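Local coordinates for protein superoxide dismutase (Anaplasma phagocytophilum, PDB 3JS4) that probably converts superoxide radicals into molecular oxygen and hydrogen peroxide by alternately reducing and oxidising an active-site iron ion, at residues E31-Y36 / Q106-N111; Q97-D102 / W150-Y155; Q179-T184 / L218-D223. All blocks are in the same frame, centred on the assembly; numbering follows the deposited sequence.

Interaction 1: residues E31-Y36 / Q106-N111; sequences EGLEPY and QSMKPN
Apolar packing carries this contact, and Leu33 is at its centre: its two methyls touch different parts of the 106-111 loop. The CD1 branch meets the end of Met108, with Leu33 CD1 3.8 Å from Met108 CE. The side chains cross at about a right angle, and the terminal methyl CE, rather than the sulfur, is the nearer to Leu33 CD1. Met108 gets there by a late bend: its chain is straight at chi2 (-176°) and turns at chi3 (-75°), which swings CE round to the leucine. The CD2 branch works on backbone instead. Leu33 CD2 lies 3.6 Å from both Lys109 C and Pro110 N, against the peptide link between those residues, and 3.9 Å from Pro110 CD at the adjoining rim of the proline ring.

A second kind of touch involves backbone oxygen. Gly32 O approaches Pro110 CG at 3.7 Å, a van der Waals contact that places the outer part of the ring beside the 31-36 chain.

No hydrogen bond joins the segments; two polar side chains of 106-111 have partners in other parts of the chain. Lys109 NZ makes a salt bridge with Asp215, while Ser107 OG is bonded to Phe103 O. Leu211 of helix 200-211 touches both Leu33 and Met108, and Tyr30 touches Met108 and Pro110. Leu33 and Met108 are buried, whereas Pro110 is exposed.

The total surface buried is modest, 178 Å², in keeping with two irregular loops meeting through one leucine. At its nearest atom, the side chain of Met108 is about 9 Å from the bound Fe (III) ion. In fold terms, the loop before helix 39-60 packs here on the loop after helix 89-106: a junction beside the helices of the alpha-hairpin domain of iron/manganese superoxide dismutases.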
loop_
_atom_site.group_PDB
_atom_site.type_symbol
_atom_site.label_atom_id
_atom_site.label_comp_id
_atom_site.label_asym_id
_atom_site.label_seq_id
_atom_site.Cartn_x
_atom_site.Cartn_y
_atom_site.Cartn_z
ATOM N N GLU A 31 -10.790 12.871 -6.286
ATOM C CA GLU A 31 -10.149 14.090 -6.790
ATOM C C GLU A 31 -9.047 14.604 -5.844
ATOM O O GLU A 31 -8.117 15.293 -6.259
ATOM C CB GLU A 31 -11.200 15.192 -6.956
ATOM C CG GLU A 31 -12.188 14.905 -8.060
ATOM C CD GLU A 31 -12.876 16.158 -8.586
ATOM O OE1 GLU A 31 -12.933 17.195 -7.868
ATOM O OE2 GLU A 31 -13.362 16.102 -9.731
ATOM N N GLY A 32 -9.179 14.292 -4.563
ATOM C CA GLY A 32 -8.241 14.783 -3.555
ATOM C C GLY A 32 -8.563 14.274 -2.160
ATOM O O GLY A 32 -9.617 13.677 -1.941
ATOM N N LEU A 33 -7.658 14.540 -1.216
ATOM C CA LEU A 33 -7.810 14.111 0.175
ATOM C C LEU A 33 -7.564 15.245 1.169
ATOM O O LEU A 33 -7.109 15.001 2.305
ATOM C CB LEU A 33 -6.856 12.946 0.474
ATOM C CG LEU A 33 -7.045 11.700 -0.398
ATOM C CD1 LEU A 33 -5.835 10.769 -0.260
ATOM C CD2 LEU A 33 -8.346 10.982 -0.037
ATOM N N GLU A 34 -7.879 16.472 0.746
ATOM C CA GLU A 34 -7.640 17.681 1.548
ATOM C C GLU A 34 -8.581 17.697 2.769
ATOM O O GLU A 34 -9.667 17.147 2.693
ATOM C CB GLU A 34 -7.871 18.940 0.692
ATOM C CG GLU A 34 -6.934 19.083 -0.500
ATOM C CD GLU A 34 -7.476 18.451 -1.796
ATOM O OE1 GLU A 34 -8.550 17.776 -1.782
ATOM O OE2 GLU A 34 -6.820 18.649 -2.854
ATOM N N PRO A 35 -8.168 18.310 3.896
ATOM C CA PRO A 35 -6.901 18.979 4.135
ATOM C C PRO A 35 -5.788 18.032 4.624
ATOM O O PRO A 35 -4.678 18.498 4.889
ATOM C CB PRO A 35 -7.257 19.999 5.219
ATOM C CG PRO A 35 -8.323 19.313 6.032
ATOM C CD PRO A 35 -9.050 18.378 5.086
ATOM N N TYR A 36 -6.087 16.734 4.719
ATOM C CA TYR A 36 -5.169 15.708 5.287
ATOM C C TYR A 36 -3.929 15.386 4.448
ATOM O O TYR A 36 -2.842 15.084 4.979
ATOM C CB TYR A 36 -5.963 14.424 5.600
ATOM C CG TYR A 36 -7.178 14.778 6.418
ATOM C CD1 TYR A 36 -7.017 15.313 7.698
ATOM C CD2 TYR A 36 -8.472 14.669 5.899
ATOM C CE1 TYR A 36 -8.098 15.701 8.467
ATOM C CE2 TYR A 36 -9.596 15.064 6.684
ATOM C CZ TYR A 36 -9.377 15.579 7.969
ATOM O OH TYR A 36 -10.401 15.982 8.806
ATOM N N GLN A 106 -6.078 3.149 -3.204
ATOM C CA GLN A 106 -7.336 2.467 -2.892
ATOM C C GLN A 106 -7.558 2.284 -1.380
ATOM O O GLN A 106 -8.699 2.076 -0.935
ATOM C CB GLN A 106 -7.388 1.096 -3.588
ATOM C CG GLN A 106 -7.150 1.155 -5.081
ATOM C CD GLN A 106 -7.156 -0.218 -5.722
ATOM O OE1 GLN A 106 -6.091 -0.809 -5.973
ATOM N NE2 GLN A 106 -8.353 -0.749 -5.977
ATOM N N SER A 107 -6.467 2.368 -0.617
ATOM C CA SER A 107 -6.456 2.184 0.827
ATOM C C SER A 107 -6.898 3.447 1.584
ATOM O O SER A 107 -6.871 3.486 2.811
ATOM C CB SER A 107 -5.047 1.764 1.274
ATOM O OG SER A 107 -4.747 0.435 0.806
ATOM N N MET A 108 -7.284 4.487 0.855
ATOM C CA MET A 108 -7.719 5.727 1.476
ATOM C C MET A 108 -8.966 6.189 0.730
ATOM O O MET A 108 -9.218 5.742 -0.382
ATOM C CB MET A 108 -6.627 6.801 1.365
ATOM C CG MET A 108 -5.261 6.407 1.976
ATOM S SD MET A 108 -4.025 7.728 1.934
ATOM C CE MET A 108 -3.539 7.726 0.188
ATOM N N LYS A 109 -9.742 7.069 1.366
ATOM C CA LYS A 109 -10.855 7.767 0.712
ATOM C C LYS A 109 -11.102 9.101 1.412
ATOM O O LYS A 109 -10.677 9.289 2.554
ATOM C CB LYS A 109 -12.134 6.913 0.721
ATOM C CG LYS A 109 -12.705 6.574 2.112
ATOM C CD LYS A 109 -14.065 5.879 1.955
ATOM C CE LYS A 109 -14.719 5.629 3.308
ATOM N NZ LYS A 109 -16.100 5.163 3.119
ATOM N N PRO A 110 -11.786 10.040 0.731
ATOM C CA PRO A 110 -12.277 11.209 1.473
ATOM C C PRO A 110 -13.234 10.737 2.572
ATOM O O PRO A 110 -13.955 9.750 2.373
ATOM C CB PRO A 110 -13.057 12.011 0.406
ATOM C CG PRO A 110 -12.514 11.576 -0.891
ATOM C CD PRO A 110 -12.065 10.137 -0.716
ATOM N N ASN A 111 -13.224 11.391 3.734
ATOM C CA ASN A 111 -14.067 10.934 4.843
ATOM C C ASN A 111 -13.762 9.494 5.273
ATOM O O ASN A 111 -14.658 8.762 5.683
ATOM C CB ASN A 111 -15.561 11.083 4.484
ATOM C CG ASN A 111 -15.990 12.541 4.337
ATOM O OD1 ASN A 111 -15.965 13.298 5.311
ATOM N ND2 ASN A 111 -16.393 12.944 3.116
#

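Interaction 2: residues Q97-D102 / W150-Y155; sequences QIWNHD and WVWLVY. With FE (Fe (III) ion), chain E.
The unusual feature is that three residues, Gln97, Asn100 and His101, engage the Trp150 indole in three ways: a weak hydrogen bond, a CH-pi contact and an edge-to-face pair. At its edge, the six-membered ring points into the face of the iron ligand His101: the centroids are 5.0 Å apart and the planes stand at 87°, a T-shaped pair in which Trp150 CH2 lies over the centre of the imidazole. Over one indole face sits Asn100 CB, 3.7 Å from the centroid of the six-membered ring and only 20° off its normal. On the pyrrole side, Trp150 NE1 gives a weak hydrogen bond to Gln97 OE1, at 3.1 Å and bent to 133°.

That same oxygen has a straighter donor: Asn100 ND2 reaches Gln97 OE1 at 3.1 Å, in the carbonyl plane. The glutamine bends at chi2 to bring its amide oxygen to the indole edge, and its NE2 is bonded to Tyr53 OH and weakly to the iron-bound water. Asn100 ND2 also reaches Ala170 O, bonds which should restrict rotation of both carboxamides.

Farther along the strand, Trp152 presents its ring edge to Asn100 OD1, while Trp152 CZ3 packs on Trp99 CZ3 at 3.9 Å; its NE1 bonds Thr167.

His101 itself is set by its helix. His101 ND1 donates to Gln97 O at 2.6 Å, with the oxygen in the ring plane, and the backbone N of His101 reaches this oxygen from its opposite face. NE2 of His101 is thereby directed to the iron, bound at 2.2 Å.

With His45, Asp186, His190 and the water, His101 completes the five-coordinate iron centre of the Fe/Mn superoxide dismutases, whose ligands come from both domains and whose surroundings are rich in tryptophan.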
loop_
_atom_site.group_PDB
_atom_site.type_symbol
_atom_site.label_atom_id
_atom_site.label_comp_id
_atom_site.label_asym_id
_atom_site.label_seq_id
_atom_site.Cartn_x
_atom_site.Cartn_y
_atom_site.Cartn_z
ATOM N N GLN A 97 6.769 -0.896 -6.992
ATOM C CA GLN A 97 6.335 0.447 -6.582
ATOM C C GLN A 97 5.048 0.882 -7.267
ATOM O O GLN A 97 4.215 1.565 -6.646
ATOM C CB GLN A 97 7.461 1.492 -6.708
ATOM C CG GLN A 97 8.577 1.308 -5.633
ATOM C CD GLN A 97 8.098 1.645 -4.234
ATOM O OE1 GLN A 97 7.426 0.848 -3.577
ATOM N NE2 GLN A 97 8.463 2.818 -3.759
ATOM N N ILE A 98 4.841 0.475 -8.527
ATOM C CA ILE A 98 3.576 0.851 -9.183
ATOM C C ILE A 98 2.407 0.140 -8.493
ATOM O O ILE A 98 1.388 0.763 -8.142
ATOM C CB ILE A 98 3.531 0.522 -10.694
ATOM C CG1 ILE A 98 4.592 1.301 -11.486
ATOM C CG2 ILE A 98 2.129 0.853 -11.241
ATOM C CD1 ILE A 98 4.828 0.693 -12.925
ATOM N N TRP A 99 2.568 -1.169 -8.309
ATOM C CA TRP A 99 1.545 -2.001 -7.648
ATOM C C TRP A 99 1.260 -1.460 -6.238
ATOM O O TRP A 99 0.098 -1.305 -5.849
ATOM C CB TRP A 99 2.003 -3.483 -7.577
ATOM C CG TRP A 99 0.861 -4.432 -7.137
ATOM C CD1 TRP A 99 0.069 -5.213 -7.961
ATOM C CD2 TRP A 99 0.398 -4.677 -5.791
ATOM N NE1 TRP A 99 -0.853 -5.908 -7.210
ATOM C CE2 TRP A 99 -0.677 -5.601 -5.880
ATOM C CE3 TRP A 99 0.791 -4.206 -4.519
ATOM C CZ2 TRP A 99 -1.371 -6.065 -4.742
ATOM C CZ3 TRP A 99 0.095 -4.666 -3.384
ATOM C CH2 TRP A 99 -0.971 -5.602 -3.513
ATOM N N ASN A 100 2.311 -1.172 -5.468
ATOM C CA ASN A 100 2.141 -0.639 -4.111
ATOM C C ASN A 100 1.391 0.700 -4.055
ATOM O O ASN A 100 0.555 0.920 -3.179
ATOM C CB ASN A 100 3.497 -0.418 -3.444
ATOM C CG ASN A 100 4.271 -1.712 -3.225
ATOM O OD1 ASN A 100 3.696 -2.793 -3.198
ATOM N ND2 ASN A 100 5.592 -1.587 -3.047
ATOM N N HIS A 101 1.745 1.624 -4.936
ATOM C CA HIS A 101 1.050 2.918 -4.980
ATOM C C HIS A 101 -0.418 2.759 -5.405
ATOM O O HIS A 101 -1.296 3.411 -4.836
ATOM C CB HIS A 101 1.795 3.922 -5.881
ATOM C CG HIS A 101 3.026 4.483 -5.237
ATOM N ND1 HIS A 101 4.243 3.825 -5.267
ATOM C CD2 HIS A 101 3.216 5.597 -4.485
ATOM C CE1 HIS A 101 5.140 4.542 -4.606
ATOM N NE2 HIS A 101 4.539 5.606 -4.097
ATOM N N ASP A 102 -0.692 1.883 -6.374
ATOM C CA ASP A 102 -2.086 1.650 -6.787
ATOM C C ASP A 102 -2.858 1.199 -5.531
ATOM O O ASP A 102 -3.974 1.666 -5.271
ATOM C CB ASP A 102 -2.227 0.559 -7.880
ATOM C CG ASP A 102 -1.780 1.004 -9.285
ATOM O OD1 ASP A 102 -1.592 2.206 -9.574
ATOM O OD2 ASP A 102 -1.626 0.103 -10.142
ATOM N N TRP A 150 6.725 0.489 3.749
ATOM C CA TRP A 150 5.272 0.385 3.712
ATOM C C TRP A 150 4.761 -0.334 4.974
ATOM O O TRP A 150 5.398 -1.270 5.473
ATOM C CB TRP A 150 4.824 -0.431 2.483
ATOM C CG TRP A 150 5.257 0.176 1.190
ATOM C CD1 TRP A 150 6.467 0.016 0.575
ATOM C CD2 TRP A 150 4.499 1.091 0.362
ATOM N NE1 TRP A 150 6.507 0.758 -0.593
ATOM C CE2 TRP A 150 5.318 1.429 -0.747
ATOM C CE3 TRP A 150 3.208 1.626 0.437
ATOM C CZ2 TRP A 150 4.888 2.305 -1.778
ATOM C CZ3 TRP A 150 2.777 2.486 -0.596
ATOM C CH2 TRP A 150 3.627 2.828 -1.669
ATOM N N VAL A 151 3.586 0.075 5.444
ATOM C CA VAL A 151 2.874 -0.639 6.508
ATOM C C VAL A 151 1.633 -1.311 5.901
ATOM O O VAL A 151 0.899 -0.691 5.118
ATOM C CB VAL A 151 2.507 0.337 7.631
ATOM C CG1 VAL A 151 1.691 -0.321 8.744
ATOM C CG2 VAL A 151 3.787 0.953 8.182
ATOM N N TRP A 152 1.438 -2.585 6.223
ATOM C CA TRP A 152 0.314 -3.361 5.692
ATOM C C TRP A 152 -0.605 -3.898 6.792
ATOM O O TRP A 152 -0.129 -4.470 7.787
ATOM C CB TRP A 152 0.827 -4.560 4.869
ATOM C CG TRP A 152 1.867 -4.177 3.858
ATOM C CD1 TRP A 152 3.197 -3.992 4.080
ATOM C CD2 TRP A 152 1.646 -3.884 2.469
ATOM N NE1 TRP A 152 3.823 -3.606 2.917
ATOM C CE2 TRP A 152 2.898 -3.530 1.914
ATOM C CE3 TRP A 152 0.513 -3.891 1.643
ATOM C CZ2 TRP A 152 3.061 -3.207 0.556
ATOM C CZ3 TRP A 152 0.678 -3.547 0.274
ATOM C CH2 TRP A 152 1.936 -3.214 -0.236
ATOM N N LEU A 153 -1.913 -3.764 6.580
ATOM C CA LEU A 153 -2.894 -4.604 7.261
ATOM C C LEU A 153 -3.084 -5.831 6.372
ATOM O O LEU A 153 -3.380 -5.705 5.176
ATOM C CB LEU A 153 -4.239 -3.878 7.476
ATOM C CG LEU A 153 -5.370 -4.682 8.134
ATOM C CD1 LEU A 153 -4.918 -5.225 9.516
ATOM C CD2 LEU A 153 -6.675 -3.860 8.273
ATOM N N VAL A 154 -2.879 -7.012 6.935
ATOM C CA VAL A 154 -2.997 -8.240 6.148
ATOM C C VAL A 154 -3.863 -9.253 6.843
ATOM O O VAL A 154 -4.056 -9.166 8.072
ATOM C CB VAL A 154 -1.612 -8.909 5.860
ATOM C CG1 VAL A 154 -0.695 -7.937 5.121
ATOM C CG2 VAL A 154 -0.951 -9.436 7.170
ATOM N N TYR A 155 -4.377 -10.213 6.065
ATOM C CA TYR A 155 -4.947 -11.422 6.641
ATOM C C TYR A 155 -3.948 -12.574 6.526
ATOM O O TYR A 155 -3.558 -12.963 5.426
ATOM C CB TYR A 155 -6.285 -11.792 5.996
ATOM C CG TYR A 155 -6.873 -13.061 6.580
ATOM C CD1 TYR A 155 -7.551 -13.040 7.790
ATOM C CD2 TYR A 155 -6.713 -14.289 5.937
ATOM C CE1 TYR A 155 -8.075 -14.198 8.338
ATOM C CE2 TYR A 155 -7.229 -15.467 6.483
ATOM C CZ TYR A 155 -7.908 -15.404 7.680
ATOM O OH TYR A 155 -8.429 -16.544 8.236
HETATM FE FE FE E . 5.341 6.722 -2.371
HETATM O O HOH W 1 6.801 5.043 -2.037
#

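Interaction 3: residues Q179-T184 / L218-D223; sequences QLPLAT and LGRLED. With NA (sodium ion), chain F.
Pro181 O is gripped by two nitrogens of a single guanidinium: Arg220 NE and Arg220 NH2 each lie 2.8 Å from Pro181 O. The approach is side-on, through the NE edge of the group, and the oxygen sits close to the guanidinium plane. Sharing one acceptor bends both bonds, to 143° for NE and 141° for NH2. The two donors also differ at the acceptor, NH2 lying in the carbonyl plane of Pro181 and NE tilted from it. Arg220 leaves the helix with chi2 extended and then turns at chi3, which lays the NE edge against the strand; the paired bonds should restrict its rotation.

Apolar groups line the same arginine. Leu180 CD1 touches Arg220 NH2 at 3.6 Å, Pro181 CG and CD lie close to NH2 with the ring slanting across the guanidinium end, and Phe103 of helix 89-106 also packs against the side chain.

The contact belongs to the C-terminal alpha/beta domain of the superoxide dismutase fold, where the last helix, 214-223, packs nearly antiparallel to edge strand 179-186: the segment axes run at 165° and approach to 8.3 Å. Leu182 and Ala183 form a classic beta bulge opposite Leu153 of the neighbouring strand.

One helix position on, Leu221 crosses Leu182 at about a right angle. Both methyls of Leu182 reach the forked end of Leu221, with Leu182 CD2 3.9 Å from Leu221 CG, and Tyr155 packs on Leu221 as well. At the start of the strand, Gln179 O binds the sodium ion at 2.5 Å, together with Pro173 O, Thr176 O and two waters.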
loop_
_atom_site.group_PDB
_atom_site.type_symbol
_atom_site.label_atom_id
_atom_site.label_comp_id
_atom_site.label_asym_id
_atom_site.label_seq_id
_atom_site.Cartn_x
_atom_site.Cartn_y
_atom_site.Cartn_z
ATOM N N GLN A 179 -0.218 -14.637 3.034
ATOM C CA GLN A 179 -0.390 -13.312 3.595
ATOM C C GLN A 179 -1.143 -12.422 2.597
ATOM O O GLN A 179 -0.569 -11.974 1.590
ATOM C CB GLN A 179 0.991 -12.734 3.906
ATOM C CG GLN A 179 0.987 -11.592 4.866
ATOM C CD GLN A 179 2.389 -11.117 5.200
ATOM O OE1 GLN A 179 2.867 -11.313 6.326
ATOM N NE2 GLN A 179 3.062 -10.497 4.229
ATOM N N LEU A 180 -2.435 -12.207 2.840
ATOM C CA LEU A 180 -3.263 -11.478 1.883
ATOM C C LEU A 180 -3.292 -9.991 2.256
ATOM O O LEU A 180 -3.755 -9.647 3.341
ATOM C CB LEU A 180 -4.687 -12.057 1.843
ATOM C CG LEU A 180 -5.740 -11.283 1.041
ATOM C CD1 LEU A 180 -5.664 -11.592 -0.455
ATOM C CD2 LEU A 180 -7.138 -11.578 1.574
ATOM N N PRO A 181 -2.778 -9.113 1.369
ATOM C CA PRO A 181 -2.784 -7.678 1.722
ATOM C C PRO A 181 -4.190 -7.100 1.642
ATOM O O PRO A 181 -4.949 -7.452 0.731
ATOM C CB PRO A 181 -1.881 -7.032 0.656
ATOM C CG PRO A 181 -1.884 -7.988 -0.506
ATOM C CD PRO A 181 -2.138 -9.375 0.060
ATOM N N LEU A 182 -4.517 -6.215 2.583
ATOM C CA LEU A 182 -5.837 -5.589 2.665
ATOM C C LEU A 182 -5.815 -4.073 2.526
ATOM O O LEU A 182 -6.749 -3.487 1.968
ATOM C CB LEU A 182 -6.531 -5.960 3.981
ATOM C CG LEU A 182 -6.657 -7.447 4.346
ATOM C CD1 LEU A 182 -7.254 -7.620 5.760
ATOM C CD2 LEU A 182 -7.487 -8.229 3.305
ATOM N N ALA A 183 -4.771 -3.447 3.081
ATOM C CA ALA A 183 -4.562 -1.991 2.976
ATOM C C ALA A 183 -3.105 -1.672 3.253
ATOM O O ALA A 183 -2.426 -2.426 3.962
ATOM C CB ALA A 183 -5.466 -1.229 3.969
ATOM N N THR A 184 -2.620 -0.549 2.708
ATOM C CA THR A 184 -1.257 -0.137 2.973
ATOM C C THR A 184 -1.187 1.372 3.227
ATOM O O THR A 184 -2.021 2.144 2.750
ATOM C CB THR A 184 -0.258 -0.551 1.836
ATOM O OG1 THR A 184 1.097 -0.363 2.265
ATOM C CG2 THR A 184 -0.472 0.263 0.556
ATOM N N LEU A 218 -12.688 -4.446 3.927
ATOM C CA LEU A 218 -13.843 -5.341 3.985
ATOM C C LEU A 218 -14.103 -6.017 2.656
ATOM O O LEU A 218 -14.240 -7.247 2.601
ATOM C CB LEU A 218 -15.095 -4.585 4.456
ATOM C CG LEU A 218 -16.407 -5.360 4.584
ATOM C CD1 LEU A 218 -16.283 -6.536 5.567
ATOM C CD2 LEU A 218 -17.566 -4.420 4.986
ATOM N N GLY A 219 -14.136 -5.214 1.594
ATOM C CA GLY A 219 -14.375 -5.701 0.245
ATOM C C GLY A 219 -13.391 -6.774 -0.181
ATOM O O GLY A 219 -13.783 -7.755 -0.820
ATOM N N ARG A 220 -12.116 -6.603 0.178
ATOM C CA ARG A 220 -11.099 -7.598 -0.140
ATOM C C ARG A 220 -11.212 -8.896 0.664
ATOM O O ARG A 220 -10.958 -9.973 0.113
ATOM C CB ARG A 220 -9.699 -7.012 -0.032
ATOM C CG ARG A 220 -9.351 -6.158 -1.242
ATOM C CD ARG A 220 -7.946 -5.627 -1.161
ATOM N NE ARG A 220 -6.913 -6.669 -1.071
ATOM C CZ ARG A 220 -6.450 -7.394 -2.091
ATOM N NH1 ARG A 220 -6.955 -7.268 -3.314
ATOM N NH2 ARG A 220 -5.481 -8.267 -1.879
ATOM N N LEU A 221 -11.580 -8.796 1.940
ATOM C CA LEU A 221 -11.876 -9.972 2.775
ATOM C C LEU A 221 -13.104 -10.756 2.311
ATOM O O LEU A 221 -13.157 -11.986 2.463
ATOM C CB LEU A 221 -12.085 -9.562 4.233
ATOM C CG LEU A 221 -10.849 -9.154 5.026
ATOM C CD1 LEU A 221 -11.287 -8.438 6.290
ATOM C CD2 LEU A 221 -9.984 -10.375 5.375
ATOM N N GLU A 222 -14.096 -10.044 1.775
ATOM C CA GLU A 222 -15.258 -10.679 1.139
ATOM C C GLU A 222 -14.881 -11.366 -0.179
ATOM O O GLU A 222 -15.287 -12.512 -0.411
ATOM C CB GLU A 222 -16.390 -9.669 0.921
ATOM C CG GLU A 222 -17.020 -9.188 2.222
ATOM C CD GLU A 222 -17.973 -8.022 2.033
ATOM O OE1 GLU A 222 -17.850 -7.309 1.011
ATOM O OE2 GLU A 222 -18.842 -7.814 2.916
ATOM N N ASP A 223 -14.096 -10.685 -1.020
ATOM C CA ASP A 223 -13.565 -11.297 -2.247
ATOM C C ASP A 223 -12.781 -12.592 -1.959
ATOM O O ASP A 223 -13.019 -13.606 -2.604
ATOM C CB ASP A 223 -12.690 -10.320 -3.053
ATOM C CG ASP A 223 -13.464 -9.109 -3.575
ATOM O OD1 ASP A 223 -14.704 -9.046 -3.414
ATOM O OD2 ASP A 223 -12.816 -8.198 -4.142
HETATM NA NA NA F . 1.063 -12.956 -0.106
HETATM O O HOH W 2 -0.173 -14.883 -0.057
HETATM O O HOH W 3 -0.395 -12.117 -1.683
#

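In the fold
Interaction 2 lies nearest the middle of the chain, about 2 Å from its centre, and supplies an iron ligand; the centre of interaction 1 lies about 14 Å from the chain centre and about 16 Å from that of interaction 2. Helix 89-106 leads from one to the other, since 97-102 and 106-111 are close in sequence. Interactions 2 and 3, with centres about 11 Å apart, share the sheet: Leu182 N and Leu153 O are 2.9 Å apart, a probable hydrogen bond between adjacent strands. Strand 179-186 then continues to the iron ligand Asp186. A probable hydrogen bond of 3.0 Å between Ser107 OG and Thr184 N joins interactions 1 and 3, tying the loop after helix 89-106 to the C-terminal domain.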